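Local coordinates for predicted acetamidase/formamidase (Thermoanaerobacter tengcongensis, PDB 3TKK), which probably hydrolyses carbon-nitrogen bonds in linear amides other than peptides, and binds zinc and calcium ions, at residues Asp184-Met189 and Gly198-Gly203; Gly135-Ala140 and Ala178-Gly183; Cys148-Ser153 and Val279-Thr284; Glu235-Ala240 and Lys283-Ser288. All coordinates share one frame; numbering follows the deposited sequence.

Interaction 1. Residues Asp184-Met189 and Gly198-Gly203. With ZN (zinc ion), chain F; CA (calcium ion), chain G.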
loop_
_atom_site.group_PDB
_atom_site.type_symbol
_atom_site.label_atom_id
_atom_site.label_comp_id
_atom_site.label_asym_id
_atom_site.label_seq_id
_atom_site.Cartn_x
_atom_site.Cartn_y
_atom_site.Cartn_z
ATOM N N ASP A 184 11.099 -17.597 -8.863
ATOM C CA ASP A 184 11.367 -16.686 -7.730
ATOM C C ASP A 184 10.391 -16.769 -6.664
ATOM O O ASP A 184 9.853 -15.682 -6.304
ATOM C CB ASP A 184 11.390 -15.231 -8.321
ATOM C CG ASP A 184 11.675 -14.147 -7.299
ATOM O OD1 ASP A 184 12.531 -14.339 -6.460
ATOM O OD2 ASP A 184 11.104 -13.007 -7.315
ATOM N N LEU A 185 10.122 -17.988 -6.130
ATOM C CA LEU A 185 9.264 -18.126 -5.022
ATOM C C LEU A 185 9.858 -17.519 -3.751
ATOM O O LEU A 185 11.124 -17.469 -3.609
ATOM C CB LEU A 185 8.820 -19.624 -4.704
ATOM C CG LEU A 185 8.357 -20.574 -5.842
ATOM C CD1 LEU A 185 7.976 -22.114 -5.346
ATOM C CD2 LEU A 185 7.221 -20.035 -6.590
ATOM N N HIS A 186 8.931 -17.106 -2.846
ATOM C CA HIS A 186 9.362 -16.498 -1.544
ATOM C C HIS A 186 8.555 -17.215 -0.521
ATOM O O HIS A 186 7.401 -17.435 -0.805
ATOM C CB HIS A 186 9.094 -14.997 -1.381
ATOM C CG HIS A 186 9.801 -14.137 -2.379
ATOM N ND1 HIS A 186 9.293 -12.947 -2.814
ATOM C CD2 HIS A 186 10.990 -14.281 -2.980
ATOM C CE1 HIS A 186 10.066 -12.457 -3.764
ATOM N NE2 HIS A 186 11.115 -13.261 -3.874
ATOM N N ALA A 187 9.189 -17.709 0.539
ATOM C CA ALA A 187 8.415 -18.263 1.655
ATOM C C ALA A 187 7.636 -17.168 2.455
ATOM O O ALA A 187 6.706 -17.474 3.234
ATOM C CB ALA A 187 9.413 -18.916 2.614
ATOM N N LEU A 188 8.061 -15.934 2.318
ATOM C CA LEU A 188 7.579 -14.746 3.035
ATOM C C LEU A 188 8.181 -13.494 2.397
ATOM O O LEU A 188 9.327 -13.494 2.160
ATOM C CB LEU A 188 8.102 -14.718 4.444
ATOM C CG LEU A 188 7.352 -13.748 5.405
ATOM C CD1 LEU A 188 5.797 -13.808 5.336
ATOM C CD2 LEU A 188 7.948 -13.942 6.871
ATOM N N MET A 189 7.390 -12.436 2.278
ATOM C CA MET A 189 7.935 -11.138 1.798
ATOM C C MET A 189 6.874 -10.098 2.208
ATOM O O MET A 189 5.660 -10.371 2.163
ATOM C CB MET A 189 8.086 -11.153 0.227
ATOM C CG MET A 189 8.814 -9.826 -0.322
ATOM S SD MET A 189 8.484 -9.672 -2.082
ATOM C CE MET A 189 6.833 -9.021 -1.948
ATOM N N GLY A 198 13.166 -11.271 -0.732
ATOM C CA GLY A 198 12.206 -12.050 0.063
ATOM C C GLY A 198 12.962 -13.137 0.783
ATOM O O GLY A 198 14.158 -13.105 0.805
ATOM N N VAL A 199 12.279 -14.015 1.507
ATOM C CA VAL A 199 12.855 -15.301 1.865
ATOM C C VAL A 199 12.871 -16.190 0.546
ATOM O O VAL A 199 11.880 -16.883 0.164
ATOM C CB VAL A 199 12.142 -15.983 3.065
ATOM C CG1 VAL A 199 12.872 -17.398 3.414
ATOM C CG2 VAL A 199 12.048 -15.060 4.338
ATOM N N GLU A 200 14.011 -16.143 -0.136
ATOM C CA GLU A 200 14.185 -16.687 -1.476
ATOM C C GLU A 200 14.282 -18.217 -1.359
ATOM O O GLU A 200 15.133 -18.773 -0.671
ATOM C CB GLU A 200 15.469 -16.175 -2.087
ATOM C CG GLU A 200 15.539 -14.656 -2.203
ATOM C CD GLU A 200 14.436 -14.028 -3.067
ATOM O OE1 GLU A 200 13.861 -14.743 -3.966
ATOM O OE2 GLU A 200 14.154 -12.752 -3.003
ATOM N N VAL A 201 13.369 -18.904 -1.985
ATOM C CA VAL A 201 13.436 -20.356 -1.889
ATOM C C VAL A 201 13.119 -21.067 -3.212
ATOM O O VAL A 201 12.427 -20.513 -4.028
ATOM C CB VAL A 201 12.331 -20.863 -0.942
ATOM C CG1 VAL A 201 12.528 -20.332 0.518
ATOM C CG2 VAL A 201 10.946 -20.325 -1.431
ATOM N N ALA A 202 13.406 -22.370 -3.283
ATOM C CA ALA A 202 12.983 -23.151 -4.464
ATOM C C ALA A 202 11.696 -23.727 -4.007
ATOM O O ALA A 202 11.485 -23.766 -2.810
ATOM C CB ALA A 202 14.005 -24.352 -4.718
ATOM N N GLY A 203 10.951 -24.345 -4.920
ATOM C CA GLY A 203 9.747 -24.990 -4.573
ATOM C C GLY A 203 8.991 -25.511 -5.768
ATOM O O GLY A 203 9.556 -25.612 -6.882
HETATM ZN ZN ZN F . 12.970 -13.026 -4.851
HETATM CA CA CA G . 11.866 -10.808 -7.316
HETATM O O HOH W 1 11.877 -20.326 -6.668
HETATM O O HOH W 2 13.539 -17.245 -5.001
HETATM O O HOH W 3 13.018 -11.005 -5.102
HETATM O O HOH W 4 13.992 -11.546 -8.385
HETATM O O HOH W 5 13.557 -9.020 -7.389
#
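The imidazole of His186 has Gly198 CA over the centre of one face, a CH-pi contact 4.0 Å from the ring centroid, and Asp184 O over the opposite face near the rim. At its edge and in its plane lies Glu200 OE1, 3.1 Å from His186 CD2. The Glu200 carboxylate stands 88° to the ring but nearly coplanar with that of Asp184, and all three groups converge on zinc. His186 NE2 binds it at 2.1 Å and Glu200 chelates through both oxygens, its chain bent at chi2 (-60°) to face the metal. Gly198 N steadies Glu200 OE2 by donating to it at 2.9 Å from above the carboxylate plane. Asp184 is split between metals, OD1 on zinc and OD2 2.3 Å from calcium, and a water joins both ions: a dinuclear centre, with Cys39, oxidised to 3-sulfinoalanine, also on zinc and Asn157 and Asp159 among further ligands of calcium. The backbones are bridged beside the site, Ala187 N donating to Val199 O at 2.8 Å, Val201 N to Leu185 O and Val199 N to Leu188 O. The site sits at the end of strand 180-186, with strand 133-138 alongside and Val199 and Val201 packed on strand 108-116.

Interaction 2. Residues Gly135-Ala140 and Ala178-Gly183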
loop_
_atom_site.group_PDB
_atom_site.type_symbol
_atom_site.label_atom_id
_atom_site.label_comp_id
_atom_site.label_asym_id
_atom_site.label_seq_id
_atom_site.Cartn_x
_atom_site.Cartn_y
_atom_site.Cartn_z
ATOM N N GLY A 135 7.157 -14.624 -7.008
ATOM C CA GLY A 135 7.650 -13.287 -7.341
ATOM C C GLY A 135 7.695 -12.977 -8.851
ATOM O O GLY A 135 7.481 -11.841 -9.260
ATOM N N VAL A 136 8.069 -13.979 -9.677
ATOM C CA VAL A 136 8.271 -13.792 -11.123
ATOM C C VAL A 136 7.182 -14.699 -11.778
ATOM O O VAL A 136 7.135 -15.934 -11.574
ATOM C CB VAL A 136 9.617 -14.262 -11.499
ATOM C CG1 VAL A 136 9.758 -14.517 -13.027
ATOM C CG2 VAL A 136 10.716 -13.160 -11.123
ATOM N N ILE A 137 6.323 -14.109 -12.602
ATOM C CA ILE A 137 5.391 -14.934 -13.328
ATOM C C ILE A 137 4.858 -14.061 -14.453
ATOM O O ILE A 137 4.604 -12.857 -14.248
ATOM C CB ILE A 137 4.216 -15.456 -12.543
ATOM C CG1 ILE A 137 3.279 -16.196 -13.512
ATOM C CG2 ILE A 137 3.471 -14.278 -11.759
ATOM C CD1 ILE A 137 2.176 -17.159 -12.496
ATOM N N GLY A 138 4.845 -14.604 -15.674
ATOM C CA GLY A 138 4.552 -13.753 -16.840
ATOM C C GLY A 138 4.415 -14.537 -18.122
ATOM O O GLY A 138 4.655 -15.762 -18.168
ATOM N N VAL A 139 4.091 -13.831 -19.190
ATOM C CA VAL A 139 4.077 -14.378 -20.523
ATOM C C VAL A 139 5.049 -13.550 -21.374
ATOM O O VAL A 139 5.622 -12.596 -20.903
ATOM C CB VAL A 139 2.669 -14.185 -21.118
ATOM C CG1 VAL A 139 1.618 -14.868 -20.227
ATOM C CG2 VAL A 139 2.343 -12.553 -21.262
ATOM N N ALA A 140 5.244 -13.970 -22.627
ATOM C CA ALA A 140 6.178 -13.260 -23.482
ATOM C C ALA A 140 5.587 -11.918 -23.896
ATOM O O ALA A 140 4.417 -11.806 -24.195
ATOM C CB ALA A 140 6.535 -14.079 -24.760
ATOM N N ALA A 178 0.896 -17.746 -25.707
ATOM C CA ALA A 178 1.190 -16.899 -24.554
ATOM C C ALA A 178 2.628 -17.093 -24.060
ATOM O O ALA A 178 3.210 -16.140 -23.669
ATOM C CB ALA A 178 0.139 -17.176 -23.346
ATOM N N LEU A 179 3.113 -18.330 -23.861
ATOM C CA LEU A 179 4.476 -18.588 -23.291
ATOM C C LEU A 179 4.599 -18.156 -21.818
ATOM O O LEU A 179 5.267 -17.147 -21.438
ATOM C CB LEU A 179 5.556 -17.918 -24.149
ATOM C CG LEU A 179 5.597 -18.446 -25.641
ATOM C CD1 LEU A 179 6.678 -17.742 -26.457
ATOM C CD2 LEU A 179 5.845 -20.002 -25.932
ATOM N N LEU A 180 4.023 -18.975 -20.977
ATOM C CA LEU A 180 4.013 -18.660 -19.562
ATOM C C LEU A 180 5.250 -19.167 -18.920
ATOM O O LEU A 180 5.656 -20.302 -19.235
ATOM C CB LEU A 180 2.813 -19.286 -18.960
ATOM C CG LEU A 180 2.657 -19.292 -17.403
ATOM C CD1 LEU A 180 2.264 -17.826 -16.856
ATOM C CD2 LEU A 180 1.600 -20.201 -17.031
ATOM N N ALA A 181 5.875 -18.390 -18.017
ATOM C CA ALA A 181 7.011 -18.944 -17.200
ATOM C C ALA A 181 6.905 -18.292 -15.785
ATOM O O ALA A 181 6.277 -17.209 -15.620
ATOM C CB ALA A 181 8.351 -18.694 -17.740
ATOM N N LEU A 182 7.358 -19.072 -14.803
ATOM C CA LEU A 182 7.293 -18.636 -13.350
ATOM C C LEU A 182 8.533 -19.017 -12.538
ATOM O O LEU A 182 9.224 -20.012 -12.791
ATOM C CB LEU A 182 5.954 -18.908 -12.667
ATOM C CG LEU A 182 5.692 -20.481 -12.515
ATOM C CD1 LEU A 182 4.698 -20.826 -11.556
ATOM C CD2 LEU A 182 5.105 -20.892 -13.801
ATOM N N GLY A 183 8.837 -18.256 -11.537
ATOM C CA GLY A 183 9.846 -18.699 -10.623
ATOM C C GLY A 183 9.904 -17.723 -9.439
ATOM O O GLY A 183 8.964 -17.035 -9.182
HETATM O O HOH W 6 2.381 -13.605 -24.549
#
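Ile137 and Leu182 lie side by side on one face of an antiparallel beta ladder, their CB atoms 3.9 Å apart. They form the non-hydrogen-bonded pair between strands 133-138 and 180-186, whose segments here run at 172°, almost exactly antiparallel. With CG1 anti to the backbone N (chi1 175°), Ile137 sends that branch across to Leu180, CG1 meeting Leu180 CD1 at 3.9 Å. Strand 203-212 packs on the same apolar patch, Val209 against Leu180, Val205 and Leu207 against Leu182. The other face carries Val136 and Ala181, together with Gly138 and Gly183, which have no side chains.

Outward from this layer the backbones close two hydrogen-bonded pairs that flank Ile137 and Leu182. Gly138 and Ala181 exchange two bonds, Ala181 N reaching Gly138 O at 2.9 Å. Val136 and Gly183 do the same. Just beyond is the metal centre, since strand 180-186 goes on to the metal ligand Asp184.

The far end is less regular. Ala178 and Leu179 both have positive phi, and the paired strands give way to loop; Leu179 CB still touches Ala140 CB at 4.0 Å. Ala178 O accepts from Ala140 N at 3.2 Å and from a water, which also donates to Ala140 O at 2.7 Å.

Interaction 3. Residues Cys148-Ser153 and Val279-Thr284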
loop_
_atom_site.group_PDB
_atom_site.type_symbol
_atom_site.label_atom_id
_atom_site.label_comp_id
_atom_site.label_asym_id
_atom_site.label_seq_id
_atom_site.Cartn_x
_atom_site.Cartn_y
_atom_site.Cartn_z
ATOM N N CYS A 148 14.073 -11.501 -16.930
ATOM C CA CYS A 148 13.344 -12.023 -15.772
ATOM C C CYS A 148 13.209 -11.163 -14.552
ATOM O O CYS A 148 12.215 -11.266 -13.859
ATOM C CB CYS A 148 13.969 -13.382 -15.369
ATOM S SG CYS A 148 13.302 -14.505 -16.542
ATOM N N GLY A 149 14.221 -10.344 -14.279
ATOM C CA GLY A 149 14.221 -9.409 -13.123
ATOM C C GLY A 149 13.428 -8.121 -13.353
ATOM O O GLY A 149 13.371 -7.274 -12.465
ATOM N N THR A 150 12.867 -7.916 -14.550
ATOM C CA THR A 150 12.138 -6.638 -14.797
ATOM C C THR A 150 10.652 -6.947 -14.997
ATOM O O THR A 150 10.308 -7.909 -15.702
ATOM C CB THR A 150 12.720 -6.046 -16.061
ATOM O OG1 THR A 150 14.071 -5.646 -15.768
ATOM C CG2 THR A 150 11.955 -4.816 -16.549
ATOM N N PRO A 151 9.760 -6.244 -14.302
ATOM C CA PRO A 151 8.330 -6.393 -14.654
ATOM C C PRO A 151 7.810 -5.568 -15.755
ATOM O O PRO A 151 8.319 -4.470 -16.004
ATOM C CB PRO A 151 7.587 -5.895 -13.416
ATOM C CG PRO A 151 8.506 -4.952 -12.724
ATOM C CD PRO A 151 9.976 -5.279 -13.203
ATOM N N GLY A 152 6.740 -6.008 -16.416
ATOM C CA GLY A 152 6.082 -5.093 -17.415
ATOM C C GLY A 152 4.668 -5.567 -17.612
ATOM O O GLY A 152 4.074 -6.296 -16.743
ATOM N N SER A 153 4.080 -5.098 -18.691
ATOM C CA SER A 153 2.666 -5.487 -18.963
ATOM C C SER A 153 2.476 -7.009 -19.156
ATOM O O SER A 153 1.368 -7.522 -18.952
ATOM C CB SER A 153 2.223 -4.785 -20.206
ATOM O OG SER A 153 2.317 -3.358 -19.991
ATOM N N VAL A 279 12.090 -1.926 -5.277
ATOM C CA VAL A 279 13.524 -2.020 -5.238
ATOM C C VAL A 279 13.977 -2.617 -6.635
ATOM O O VAL A 279 15.150 -2.821 -6.833
ATOM C CB VAL A 279 13.922 -3.104 -4.092
ATOM C CG1 VAL A 279 13.506 -2.640 -2.640
ATOM C CG2 VAL A 279 13.383 -4.439 -4.349
ATOM N N ASP A 280 13.045 -3.067 -7.510
ATOM C CA ASP A 280 13.463 -3.735 -8.740
ATOM C C ASP A 280 13.718 -2.626 -9.784
ATOM O O ASP A 280 13.605 -1.396 -9.506
ATOM C CB ASP A 280 12.443 -4.831 -9.262
ATOM C CG ASP A 280 12.184 -6.006 -8.218
ATOM O OD1 ASP A 280 13.160 -6.367 -7.542
ATOM O OD2 ASP A 280 11.045 -6.584 -8.099
ATOM N N PRO A 281 14.164 -3.020 -10.993
ATOM C CA PRO A 281 14.557 -1.966 -11.931
ATOM C C PRO A 281 13.342 -1.036 -12.242
ATOM O O PRO A 281 13.477 0.108 -12.537
ATOM C CB PRO A 281 14.945 -2.770 -13.198
ATOM C CG PRO A 281 15.482 -4.157 -12.651
ATOM C CD PRO A 281 14.471 -4.397 -11.457
ATOM N N LEU A 282 12.129 -1.559 -12.177
ATOM C CA LEU A 282 10.965 -0.729 -12.147
ATOM C C LEU A 282 10.269 -1.080 -10.854
ATOM O O LEU A 282 10.447 -2.270 -10.344
ATOM C CB LEU A 282 10.111 -1.131 -13.331
ATOM C CG LEU A 282 10.596 -1.067 -14.774
ATOM C CD1 LEU A 282 9.440 -1.443 -15.867
ATOM C CD2 LEU A 282 11.266 0.341 -15.165
ATOM N N LYS A 283 9.446 -0.152 -10.325
ATOM C CA LYS A 283 8.562 -0.402 -9.060
ATOM C C LYS A 283 7.224 -0.853 -9.537
ATOM O O LYS A 283 6.863 -0.589 -10.683
ATOM C CB LYS A 283 8.407 0.946 -8.307
ATOM C CG LYS A 283 9.903 1.676 -8.305
ATOM C CD LYS A 283 9.845 2.728 -7.266
ATOM C CE LYS A 283 11.234 3.390 -6.887
ATOM N NZ LYS A 283 12.172 2.773 -7.767
ATOM N N THR A 284 6.610 -1.685 -8.718
ATOM C CA THR A 284 5.391 -2.264 -9.076
ATOM C C THR A 284 4.382 -1.824 -7.954
ATOM O O THR A 284 4.629 -1.901 -6.725
ATOM C CB THR A 284 5.514 -3.760 -9.089
ATOM O OG1 THR A 284 6.438 -4.171 -10.097
ATOM C CG2 THR A 284 4.166 -4.380 -9.393
#
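Pro151 leans its ring against Leu282 and Thr284, its outer carbons toward the threonine and CD toward the leucine. CB lies 3.9 Å from Thr284 OG1. CG comes closer to the same hydroxyl, 3.4 Å from OG1, and also nears Leu282 O. CD turns to the leucine, 4.2 Å from Leu282 CB. The hydroxyl beside CG is engaged elsewhere: Thr284 OG1 hydrogen-bonds Ser233 and Gln277, and the proline lays apolar carbon against its flank. The leucine side chain in turn reaches the backbone, Leu282 CD1 lying 3.2 Å from Pro151 O. That is close for a methyl group and leaves little slack.

A glycine in place of Pro151 would probably open a gap beside Thr284 OG1 and Leu282 CB and let the backbone here flex more.

From the other segment a second proline meets Gly149 and Thr150. Pro281 CD sits 3.2 Å from Gly149 O, and its CG meets Thr150 OG1 at 3.7 Å. Gly149 O also accepts from the side-chain nitrogen of the calcium ligand Asn157, so this seam borders the metal site, and Asp280 CB approaches the same carbonyl. The contact brings the short strand 151-152, part of the sheet holding strands 155-157 and 133-138, up to the start of strand 283-290, which lies between strands 227-234 and 272-277 of the larger sheet.

Interaction 4. Residues Glu235-Ala240 and Lys283-Ser288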
loop_
_atom_site.group_PDB
_atom_site.type_symbol
_atom_site.label_atom_id
_atom_site.label_comp_id
_atom_site.label_asym_id
_atom_site.label_seq_id
_atom_site.Cartn_x
_atom_site.Cartn_y
_atom_site.Cartn_z
ATOM N N GLU A 235 8.970 3.417 -13.903
ATOM C CA GLU A 235 10.143 3.926 -13.312
ATOM C C GLU A 235 9.899 4.626 -12.002
ATOM O O GLU A 235 10.822 4.667 -11.208
ATOM C CB GLU A 235 10.862 4.927 -14.261
ATOM C CG GLU A 235 11.859 4.297 -15.199
ATOM C CD GLU A 235 12.838 3.134 -14.679
ATOM O OE1 GLU A 235 13.088 2.909 -13.476
ATOM O OE2 GLU A 235 13.415 2.445 -15.576
ATOM N N SER A 236 8.667 5.050 -11.706
ATOM C CA SER A 236 8.340 5.511 -10.329
ATOM C C SER A 236 7.125 4.889 -9.853
ATOM O O SER A 236 6.317 4.458 -10.678
ATOM C CB SER A 236 8.072 7.077 -10.383
ATOM O OG SER A 236 6.924 7.280 -11.197
ATOM N N LEU A 237 6.988 4.781 -8.531
ATOM C CA LEU A 237 5.780 4.335 -7.874
ATOM C C LEU A 237 4.580 5.212 -8.195
ATOM O O LEU A 237 3.489 4.690 -8.388
ATOM C CB LEU A 237 6.017 4.449 -6.365
ATOM C CG LEU A 237 5.510 3.404 -5.452
ATOM C CD1 LEU A 237 5.510 1.897 -5.944
ATOM C CD2 LEU A 237 6.186 3.460 -4.067
ATOM N N ASP A 238 4.844 6.515 -8.405
ATOM C CA ASP A 238 3.803 7.501 -8.690
ATOM C C ASP A 238 3.167 7.092 -10.057
ATOM O O ASP A 238 1.962 6.944 -10.135
ATOM C CB ASP A 238 4.378 8.898 -8.916
ATOM C CG ASP A 238 4.812 9.616 -7.633
ATOM O OD1 ASP A 238 4.199 9.495 -6.620
ATOM O OD2 ASP A 238 5.733 10.438 -7.672
ATOM N N LYS A 239 3.976 6.901 -11.112
ATOM C CA LYS A 239 3.439 6.478 -12.384
ATOM C C LYS A 239 2.811 5.066 -12.175
ATOM O O LYS A 239 1.768 4.717 -12.752
ATOM C CB LYS A 239 4.589 6.366 -13.364
ATOM C CG LYS A 239 4.305 6.881 -14.732
ATOM C CD LYS A 239 5.240 6.347 -15.797
ATOM C CE LYS A 239 5.709 7.500 -16.816
ATOM N NZ LYS A 239 6.004 6.923 -18.188
ATOM N N ALA A 240 3.488 4.187 -11.442
ATOM C CA ALA A 240 2.945 2.886 -11.529
ATOM C C ALA A 240 1.542 2.984 -10.970
ATOM O O ALA A 240 0.624 2.300 -11.439
ATOM C CB ALA A 240 3.828 1.726 -10.818
ATOM N N LYS A 283 9.446 -0.152 -10.325
ATOM C CA LYS A 283 8.562 -0.402 -9.060
ATOM C C LYS A 283 7.224 -0.853 -9.537
ATOM O O LYS A 283 6.863 -0.589 -10.683
ATOM C CB LYS A 283 8.407 0.946 -8.307
ATOM C CG LYS A 283 9.903 1.676 -8.305
ATOM C CD LYS A 283 9.845 2.728 -7.266
ATOM C CE LYS A 283 11.234 3.390 -6.887
ATOM N NZ LYS A 283 12.172 2.773 -7.767
ATOM N N THR A 284 6.610 -1.685 -8.718
ATOM C CA THR A 284 5.391 -2.264 -9.076
ATOM C C THR A 284 4.382 -1.824 -7.954
ATOM O O THR A 284 4.629 -1.901 -6.725
ATOM C CB THR A 284 5.514 -3.760 -9.089
ATOM O OG1 THR A 284 6.438 -4.171 -10.097
ATOM C CG2 THR A 284 4.166 -4.380 -9.393
ATOM N N ALA A 285 3.192 -1.413 -8.405
ATOM C CA ALA A 285 2.132 -1.031 -7.552
ATOM C C ALA A 285 0.894 -1.687 -7.987
ATOM O O ALA A 285 0.845 -2.323 -9.059
ATOM C CB ALA A 285 1.882 0.561 -7.659
ATOM N N ARG A 286 -0.132 -1.499 -7.183
ATOM C CA ARG A 286 -1.362 -2.064 -7.541
ATOM C C ARG A 286 -2.550 -1.259 -7.149
ATOM O O ARG A 286 -2.431 -0.381 -6.298
ATOM C CB ARG A 286 -1.442 -3.472 -7.033
ATOM C CG ARG A 286 -1.440 -3.678 -5.600
ATOM C CD ARG A 286 -1.094 -5.146 -5.249
ATOM N NE ARG A 286 -1.318 -5.240 -3.796
ATOM C CZ ARG A 286 -0.358 -5.342 -2.862
ATOM N NH1 ARG A 286 0.880 -5.650 -3.206
ATOM N NH2 ARG A 286 -0.708 -5.416 -1.554
ATOM N N PHE A 287 -3.698 -1.504 -7.778
ATOM C CA PHE A 287 -4.957 -0.932 -7.239
ATOM C C PHE A 287 -6.041 -1.965 -6.970
ATOM O O PHE A 287 -6.462 -2.699 -7.857
ATOM C CB PHE A 287 -5.461 0.160 -8.197
ATOM C CG PHE A 287 -6.645 0.929 -7.627
ATOM C CD1 PHE A 287 -6.438 1.848 -6.609
ATOM C CD2 PHE A 287 -7.922 0.800 -8.182
ATOM C CE1 PHE A 287 -7.479 2.546 -6.027
ATOM C CE2 PHE A 287 -8.986 1.542 -7.588
ATOM C CZ PHE A 287 -8.762 2.452 -6.575
ATOM N N SER A 288 -6.542 -2.026 -5.735
ATOM C CA SER A 288 -7.300 -3.186 -5.335
ATOM C C SER A 288 -8.701 -2.736 -4.984
ATOM O O SER A 288 -8.845 -1.791 -4.189
ATOM C CB SER A 288 -6.627 -3.634 -4.057
ATOM O OG SER A 288 -7.194 -4.741 -3.486
#
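Ala240 N donates to Ser236 O at 2.9 Å, closing the first turn of helix 237-255 where it packs on strand 283-290: a helix start laid on a beta sheet. Ser236 is the N-cap, and its OG accepts from Lys239 N at 3.0 Å in a nearly straight bond (169°). Both oxygens of this one residue therefore hold the opening turn.

Against the strand, the contact is mostly carbon. Ala240 points at the sheet, and its CB stands 3.8 Å from Lys283 O. Leu237 lies beside it, its CD1 meeting Lys283 CB at 3.9 Å and approaching Thr284 O and Ala285 CB. The leucine and lysine side chains cross at about a right angle. With CG beside its backbone N (chi1 -43°), Lys283 runs past the helix start, and its CD passes 3.7 Å from Leu237 N. The amide it passes is not idle, since it donates to Asp238 OD1 of the second subunit.

At the tip Lys283 NZ is nearest to Glu235 O, at 4.2 Å; the Glu235 carboxylate, with OE1 at 5.8 Å from NZ, is not in contact, so any attraction is probably modest. The helix covers one side of the strand; Thr284 and Arg286 point to the other, where Arg286 forms a salt bridge with Asp191. Along the same helix-facing side, Phe287 continues the packing on Ala244, Val245 and Met248. Between the two backbones the small residues meet directly, Ala240 CB against Ala285 CB at 3.9 Å.

Overall arrangement
Interactions 1 and 2 are buried and share strand 180-186: interaction 2 is its regular ladder and interaction 1 its metal-binding end, and they touch where Asp184 meets Gly135 and Val136. Interactions 3 and 4 are partly buried and both use strand 283-290, whose Thr284 faces the proline while Lys283 and Ala285 face the helix. Interaction 3 touches interaction 2 where Cys148 meets Val136, and by bringing 148-153 up to 279-284 it joins the two sheets. The chemistry follows place: metal bonds beside a short backbone bridge in interaction 1, a backbone ladder in interaction 2, mainly van der Waals contact in the other two. Interactions 1 and 4, with centres about 22 Å apart, both reach the second subunit.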